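Local structure of flavin-nucleotide-binding protein (Mycobacterium smegmatis, 4YBN) at residues His44-Pro49 with Ser67-Ala72; Arg101-Thr106 with Leu163-Gly168. The protein binds FAD and heme on a split beta-barrel dimer and probably acts as an oxidoreductase of the pyridoxamine 5'-phosphate oxidase-related family. All coordinates share one frame; numbering follows the deposited sequence. Where two conformers were deposited one is given.

Interaction 1. Residues His44-Pro49 with Ser67-Ala72; sequences HPVAFP and SPWLRA. With FAD (flavin-adenine dinucleotide), chain H.
Phe-48 and Trp-69 lie face against face, almost flat on each other: the phenyl ring and the six-membered ring of the indole form an offset stack with centroids 4.4 Å apart and planes at 10°. The side chains run antiparallel across the stack, and Trp-69 CB sits over the phenyl ring, 4.1 Å from its centroid, in a CH-pi contact. Phe-48 reaches this position with CG set between its backbone N and carbonyl carbon (chi1 64°). Farther round the same ring, Leu-70 CD2 comes obliquely to within 4.3 Å of Phe-48 CE1. Strand 44-49 of the split beta-barrel is thus packed against the first turn of helix 68-74, whose N terminus holds the FAD diphosphate. Ser-67 is the N-cap: its OG accepts from Leu-70 N at 3.1 Å and donates to O2P of FAD at 2.8 Å, while Trp-69 N gives O2P a second, weak bond. The indole is sandwiched, with Phe-48 over one face and the diphosphate oxygens O2A and O3P over the other. On the strand, Pro-49 O accepts from the ribityl O2' of FAD at 2.9 Å, and Ser-162 and Lys-164 of the second subunit bind the same cofactor.

Interaction 2. Residues Arg101-Thr106 with Leu163-Gly168; sequences RYRSAT and LKLSEG. With FAD (flavin-adenine dinucleotide), chain K.
Where the split barrel offers one wall to both FAD and heme, Tyr-102, Ser-104, Lys-164 and Ser-166 share a face of two antiparallel strands. Tyr-102 pairs with Ser-166 and Ser-104 with Lys-164, both hydrogen-bonded pairs; in the latter Lys-164 N lies 2.9 Å from Ser-104 O. The Tyr-102 ring stands between two partners: Ser-166 CB lies over one face, 3.9 Å from the ring centroid, and the dimethylbenzene end of the flavin covers the opposite face, with C8 above the ring centre. Lys-164 runs out extended, CG anti to its backbone N (chi1 -173°), and its CE passes 3.3 Å from Tyr-102 OH. Its NZ donates to FAD O3' at 2.8 Å, and also bonds a heme carboxylate oxygen and Arg-13 O, while Tyr-102 OH binds the same heme carboxylate group. Arg-101, also extended, takes Gly-168 O side-on within its guanidinium plane, NE at 2.8 Å and NH2 at 3.0 Å; the NH2 bond comes from above the carbonyl plane. Glu-167 folds back across Arg-101 at about a right angle; its OE1 is well out of the guanidinium plane, so at most a long-range attraction of charges is likely. Its OE2 lies 4.1 Å from Arg-103 NE, but the salt bridge of Arg-103 is to Asp-87. Strand 78-91 flanks strand 99-108 through backbone bonds, and helix 22-29 packs against Ala-105, Leu-163 and Leu-165 on the face turned away from the cofactors.

From the N terminus, interaction 1 comes first and closes a short loop: the rest of strand 44-55 and strand 58-64 lie between its segments. It is complete before interaction 2 opens, so the two loops stand in series. The second is longer, joining strand 99-108 to strand 161-166 across helices 116-130, 134-137 and 143-147 and strand 149-155. The centres of the two contacts are about 25 Å apart, yet both reach the same antiparallel sheet, interaction 1 through strand 44-55 only. Each supplies part of a different FAD site: the FAD on interaction 1 is completed by the strand pair of interaction 2 in the second subunit, and that of interaction 2 binds Pro-49 of the second subunit. Dimerisation thus completes both sites.

Interaction 1. Residues His44-Pro49 with Ser67-Ala72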
# COMPACT_ATOMS: atom_id res chain seq x y z
N HIS A 44 -21.68 -1.99 -6.19
CA HIS A 44 -20.52 -1.11 -6.38
C HIS A 44 -19.29 -1.64 -5.57
O HIS A 44 -19.44 -2.27 -4.55
CB HIS A 44 -20.89 0.34 -5.98
CG HIS A 44 -22.11 0.88 -6.68
ND1 HIS A 44 -22.45 0.54 -7.97
CD2 HIS A 44 -23.08 1.74 -6.26
CE1 HIS A 44 -23.57 1.15 -8.31
NE2 HIS A 44 -23.97 1.89 -7.29
N PRO A 45 -18.08 -1.39 -6.05
CA PRO A 45 -16.89 -1.76 -5.30
C PRO A 45 -16.54 -0.75 -4.28
O PRO A 45 -16.77 0.44 -4.49
CB PRO A 45 -15.80 -1.84 -6.37
CG PRO A 45 -16.22 -0.90 -7.47
CD PRO A 45 -17.74 -0.85 -7.40
N VAL A 46 -16.00 -1.22 -3.14
CA VAL A 46 -15.50 -0.31 -2.14
C VAL A 46 -14.15 -0.84 -1.66
O VAL A 46 -13.87 -2.07 -1.70
CB VAL A 46 -16.44 -0.00 -0.96
CG1 VAL A 46 -17.86 0.30 -1.40
CG2 VAL A 46 -16.44 -1.12 0.02
N ALA A 47 -13.28 0.07 -1.30
CA ALA A 47 -11.93 -0.33 -0.84
C ALA A 47 -11.49 0.57 0.30
O ALA A 47 -11.81 1.77 0.28
CB ALA A 47 -10.96 -0.25 -1.96
N PHE A 48 -10.88 -0.03 1.34
CA PHE A 48 -10.44 0.77 2.47
C PHE A 48 -9.19 0.16 3.02
O PHE A 48 -8.99 -1.02 2.94
CB PHE A 48 -11.52 0.94 3.52
CG PHE A 48 -11.94 -0.33 4.18
CD1 PHE A 48 -11.35 -0.74 5.34
CD2 PHE A 48 -12.97 -1.08 3.69
CE1 PHE A 48 -11.75 -1.91 6.02
CE2 PHE A 48 -13.35 -2.27 4.33
CZ PHE A 48 -12.73 -2.68 5.49
N PRO A 49 -8.30 0.96 3.51
CA PRO A 49 -7.13 0.48 4.12
C PRO A 49 -7.35 0.10 5.56
O PRO A 49 -8.24 0.67 6.26
CB PRO A 49 -6.21 1.73 4.08
CG PRO A 49 -7.12 2.85 4.13
CD PRO A 49 -8.36 2.43 3.45
N SER A 67 -18.27 0.94 12.82
CA SER A 67 -17.82 1.15 11.46
C SER A 67 -18.73 0.42 10.50
O SER A 67 -18.88 -0.78 10.63
CB SER A 67 -16.41 0.57 11.31
OG SER A 67 -16.01 0.38 9.96
N PRO A 68 -19.29 1.10 9.49
CA PRO A 68 -20.16 0.38 8.54
C PRO A 68 -19.44 -0.58 7.69
O PRO A 68 -20.00 -1.61 7.36
CB PRO A 68 -20.74 1.50 7.67
CG PRO A 68 -20.70 2.70 8.53
CD PRO A 68 -19.45 2.56 9.37
N TRP A 69 -18.18 -0.28 7.39
CA TRP A 69 -17.34 -1.15 6.61
C TRP A 69 -17.06 -2.44 7.31
O TRP A 69 -17.26 -3.54 6.76
CB TRP A 69 -16.03 -0.46 6.44
CG TRP A 69 -16.02 0.41 5.41
CD1 TRP A 69 -16.89 0.45 4.35
CD2 TRP A 69 -15.04 1.40 5.18
NE1 TRP A 69 -16.50 1.42 3.48
CE2 TRP A 69 -15.37 2.03 3.95
CE3 TRP A 69 -13.91 1.83 5.88
CZ2 TRP A 69 -14.63 3.06 3.42
CZ3 TRP A 69 -13.16 2.88 5.34
CH2 TRP A 69 -13.53 3.47 4.12
N LEU A 70 -16.63 -2.32 8.54
CA LEU A 70 -16.37 -3.55 9.33
C LEU A 70 -17.64 -4.34 9.58
O LEU A 70 -17.60 -5.58 9.51
CB LEU A 70 -15.63 -3.23 10.63
CG LEU A 70 -14.24 -2.64 10.37
CD1 LEU A 70 -13.69 -2.28 11.73
CD2 LEU A 70 -13.29 -3.62 9.70
N ARG A 71 -18.75 -3.65 9.85
CA ARG A 71 -20.05 -4.33 9.98
C ARG A 71 -20.44 -5.12 8.74
O ARG A 71 -20.98 -6.20 8.85
CB ARG A 71 -21.20 -3.36 10.29
CG ARG A 71 -21.33 -2.97 11.74
CD ARG A 71 -22.54 -2.05 11.89
NE ARG A 71 -22.53 -1.45 13.21
CZ ARG A 71 -23.52 -0.70 13.70
NH1 ARG A 71 -24.60 -0.45 12.96
NH2 ARG A 71 -23.42 -0.20 14.94
N ALA A 72 -20.14 -4.60 7.59
CA ALA A 72 -20.45 -5.26 6.33
C ALA A 72 -19.69 -6.54 6.23
O ALA A 72 -20.22 -7.59 5.91
CB ALA A 72 -20.17 -4.33 5.16
PA FAD H . -17.54 4.27 5.93
O1A FAD H . -18.61 5.08 6.62
O2A FAD H . -17.74 2.78 5.76
O5B FAD H . -17.29 4.86 4.43
C5B FAD H . -17.90 6.04 3.91
C4B FAD H . -16.95 6.74 2.93
O4B FAD H . -15.98 7.55 3.63
C3B FAD H . -16.08 5.80 2.09
O3B FAD H . -16.69 5.16 0.95
C2B FAD H . -14.96 6.69 1.65
O2B FAD H . -15.40 7.34 0.47
C1B FAD H . -14.76 7.61 2.88
N9A FAD H . -13.60 7.06 3.64
C8A FAD H . -13.68 6.34 4.78
N7A FAD H . -12.45 5.95 5.20
C5A FAD H . -11.54 6.41 4.31
C6A FAD H . -10.08 6.34 4.18
N6A FAD H . -9.37 5.68 5.13
N1A FAD H . -9.53 6.99 3.10
C2A FAD H . -10.26 7.69 2.18
N3A FAD H . -11.58 7.76 2.25
C4A FAD H . -12.29 7.15 3.27
N1 FAD H . -9.62 1.35 10.92
C2 FAD H . -9.87 0.46 11.92
O2 FAD H . -11.07 0.42 12.30
N3 FAD H . -8.90 -0.32 12.49
C4 FAD H . -7.62 -0.29 12.05
O4 FAD H . -6.68 -0.99 12.49
C4X FAD H . -7.28 0.65 10.95
N5 FAD H . -6.01 0.74 10.48
C5X FAD H . -5.71 1.62 9.48
C6 FAD H . -4.40 1.68 8.99
C7 FAD H . -4.07 2.55 7.96
C7M FAD H . -2.65 2.61 7.47
C8 FAD H . -5.12 3.41 7.38
C8M FAD H . -4.85 4.35 6.24
C9 FAD H . -6.41 3.34 7.84
C9A FAD H . -6.76 2.47 8.87
N10 FAD H . -8.09 2.38 9.34
C10 FAD H . -8.38 1.49 10.40
C1' FAD H . -9.14 3.27 8.79
C2' FAD H . -10.14 2.72 7.81
O2' FAD H . -9.76 3.11 6.49
C3' FAD H . -11.53 3.32 8.15
O3' FAD H . -11.44 4.78 8.21
C4' FAD H . -12.24 2.70 9.39
O4' FAD H . -12.40 1.27 9.26
C5' FAD H . -13.64 3.30 9.60
O5' FAD H . -14.34 3.39 8.35
P FAD H . -15.89 3.86 8.22
O1P FAD H . -16.10 5.02 9.17
O2P FAD H . -16.70 2.57 8.34
O3P FAD H . -16.12 4.47 6.72

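Interaction 2. Residues Arg101-Thr106 with Leu163-Gly168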
# COMPACT_ATOMS: atom_id res chain seq x y z
N ARG A 101 9.99 -2.74 -8.54
CA ARG A 101 10.19 -3.92 -7.80
C ARG A 101 9.09 -3.89 -6.72
O ARG A 101 8.81 -2.88 -6.09
CB ARG A 101 11.56 -3.97 -7.18
CG ARG A 101 12.62 -4.48 -8.11
CD ARG A 101 13.92 -4.59 -7.34
NE ARG A 101 15.01 -5.15 -8.17
CZ ARG A 101 16.28 -5.23 -7.80
NH1 ARG A 101 16.67 -4.78 -6.60
NH2 ARG A 101 17.21 -5.75 -8.64
N TYR A 102 8.50 -5.03 -6.48
CA TYR A 102 7.44 -5.16 -5.45
C TYR A 102 7.16 -6.59 -5.09
O TYR A 102 7.62 -7.51 -5.78
CB TYR A 102 6.19 -4.56 -5.99
CG TYR A 102 5.65 -5.33 -7.19
CD1 TYR A 102 4.96 -6.54 -7.02
CD2 TYR A 102 5.83 -4.85 -8.51
CE1 TYR A 102 4.43 -7.24 -8.10
CE2 TYR A 102 5.29 -5.54 -9.59
CZ TYR A 102 4.60 -6.74 -9.38
OH TYR A 102 4.08 -7.43 -10.44
N ARG A 103 6.38 -6.78 -4.01
CA ARG A 103 5.85 -8.09 -3.61
C ARG A 103 4.39 -7.80 -3.28
O ARG A 103 4.11 -6.81 -2.61
CB ARG A 103 6.54 -8.57 -2.36
CG ARG A 103 7.99 -8.97 -2.42
CD ARG A 103 8.54 -9.10 -1.02
NE ARG A 103 8.93 -7.77 -0.56
CZ ARG A 103 9.21 -7.42 0.67
NH1 ARG A 103 9.14 -8.32 1.67
NH2 ARG A 103 9.54 -6.13 0.92
N SER A 104 3.45 -8.59 -3.76
CA SER A 104 2.08 -8.31 -3.52
C SER A 104 1.31 -9.62 -3.27
O SER A 104 1.59 -10.61 -3.95
CB SER A 104 1.43 -7.60 -4.74
OG SER A 104 0.10 -7.21 -4.31
N ALA A 105 0.39 -9.62 -2.33
CA ALA A 105 -0.44 -10.82 -2.12
C ALA A 105 -1.85 -10.39 -2.19
O ALA A 105 -2.20 -9.28 -1.77
CB ALA A 105 -0.11 -11.43 -0.79
N THR A 106 -2.70 -11.26 -2.71
CA THR A 106 -4.12 -11.05 -2.74
C THR A 106 -4.80 -12.30 -2.14
O THR A 106 -4.42 -13.41 -2.50
CB THR A 106 -4.65 -10.85 -4.15
OG1 THR A 106 -3.79 -9.94 -4.86
CG2 THR A 106 -6.01 -10.22 -4.03
N LEU A 163 0.36 -14.82 -4.82
CA LEU A 163 1.53 -14.01 -4.51
C LEU A 163 2.29 -13.67 -5.79
O LEU A 163 2.66 -14.56 -6.64
CB LEU A 163 2.42 -14.74 -3.49
CG LEU A 163 3.68 -13.99 -3.03
CD1 LEU A 163 3.45 -12.77 -2.20
CD2 LEU A 163 4.55 -14.97 -2.29
N LYS A 164 2.56 -12.40 -5.98
CA LYS A 164 3.38 -11.95 -7.14
C LYS A 164 4.61 -11.17 -6.71
O LYS A 164 4.54 -10.27 -5.86
CB LYS A 164 2.52 -11.14 -8.04
CG LYS A 164 3.22 -10.77 -9.36
CD LYS A 164 2.26 -10.35 -10.47
CE LYS A 164 2.99 -10.21 -11.82
NZ LYS A 164 2.06 -9.53 -12.78
N LEU A 165 5.75 -11.59 -7.24
CA LEU A 165 7.06 -11.09 -6.81
C LEU A 165 7.81 -10.52 -8.03
O LEU A 165 8.04 -11.25 -8.99
CB LEU A 165 7.92 -12.21 -6.18
CG LEU A 165 7.27 -13.17 -5.15
CD1 LEU A 165 8.21 -14.32 -4.77
CD2 LEU A 165 6.90 -12.38 -3.89
N SER A 166 8.23 -9.26 -7.96
CA SER A 166 9.11 -8.65 -8.98
C SER A 166 10.32 -8.06 -8.32
O SER A 166 10.21 -7.07 -7.64
CB SER A 166 8.39 -7.55 -9.70
OG SER A 166 9.01 -7.33 -10.95
N GLU A 167 11.47 -8.72 -8.43
CA GLU A 167 12.68 -8.19 -7.83
C GLU A 167 13.84 -8.26 -8.80
O GLU A 167 15.00 -8.38 -8.37
CB GLU A 167 13.05 -8.97 -6.54
CG GLU A 167 11.98 -9.00 -5.45
CD GLU A 167 11.69 -7.64 -4.84
OE1 GLU A 167 12.51 -6.71 -4.97
OE2 GLU A 167 10.62 -7.48 -4.24
N GLY A 168 13.55 -8.12 -10.09
CA GLY A 168 14.55 -8.32 -11.14
C GLY A 168 15.21 -7.04 -11.55
O GLY A 168 15.17 -6.03 -10.78
PA FAD K . -5.73 -10.94 -13.86
O1A FAD K . -5.55 -12.07 -14.84
O2A FAD K . -6.73 -9.89 -14.22
O5B FAD K . -5.97 -11.60 -12.37
C5B FAD K . -6.01 -13.03 -12.15
C4B FAD K . -5.49 -13.40 -10.75
O4B FAD K . -4.07 -13.14 -10.68
C3B FAD K . -6.00 -12.54 -9.59
O3B FAD K . -7.34 -12.80 -9.15
C2B FAD K . -4.89 -12.70 -8.52
O2B FAD K . -5.12 -13.82 -7.68
C1B FAD K . -3.62 -12.94 -9.34
N9A FAD K . -2.77 -11.74 -9.26
C8A FAD K . -2.67 -10.87 -10.30
N7A FAD K . -1.86 -9.83 -9.95
C5A FAD K . -1.46 -10.02 -8.68
C6A FAD K . -0.60 -9.25 -7.75
N6A FAD K . -0.06 -8.10 -8.22
N1A FAD K . -0.38 -9.76 -6.50
C2A FAD K . -0.96 -10.92 -6.08
N3A FAD K . -1.75 -11.65 -6.90
C4A FAD K . -2.04 -11.28 -8.21
N1 FAD K . 0.57 -3.88 -13.49
C2 FAD K . 0.43 -3.08 -14.59
O2 FAD K . -0.18 -3.64 -15.53
N3 FAD K . 0.91 -1.81 -14.63
C4 FAD K . 1.51 -1.21 -13.53
O4 FAD K . 1.95 -0.03 -13.42
C4X FAD K . 1.72 -2.04 -12.32
N5 FAD K . 2.30 -1.54 -11.20
C5X FAD K . 2.42 -2.32 -10.10
C6 FAD K . 3.02 -1.83 -8.99
C7 FAD K . 3.17 -2.64 -7.88
C7M FAD K . 3.80 -2.11 -6.64
C8 FAD K . 2.66 -4.04 -7.85
C8M FAD K . 2.78 -4.89 -6.61
C9 FAD K . 2.07 -4.53 -8.97
C9A FAD K . 1.93 -3.72 -10.09
N10 FAD K . 1.29 -4.22 -11.22
C10 FAD K . 1.19 -3.42 -12.36
C1' FAD K . 0.82 -5.63 -11.27
C2' FAD K . -0.68 -5.81 -11.24
O2' FAD K . -1.07 -6.02 -9.88
C3' FAD K . -0.99 -7.08 -12.03
O3' FAD K . -0.09 -8.16 -11.60
C4' FAD K . -0.89 -6.79 -13.56
O4' FAD K . -1.81 -5.72 -13.94
C5' FAD K . -1.21 -8.04 -14.35
O5' FAD K . -2.41 -8.59 -13.82
P FAD K . -3.15 -9.82 -14.55
O1P FAD K . -2.09 -10.89 -14.63
O2P FAD K . -3.82 -9.33 -15.78
O3P FAD K . -4.29 -10.25 -13.52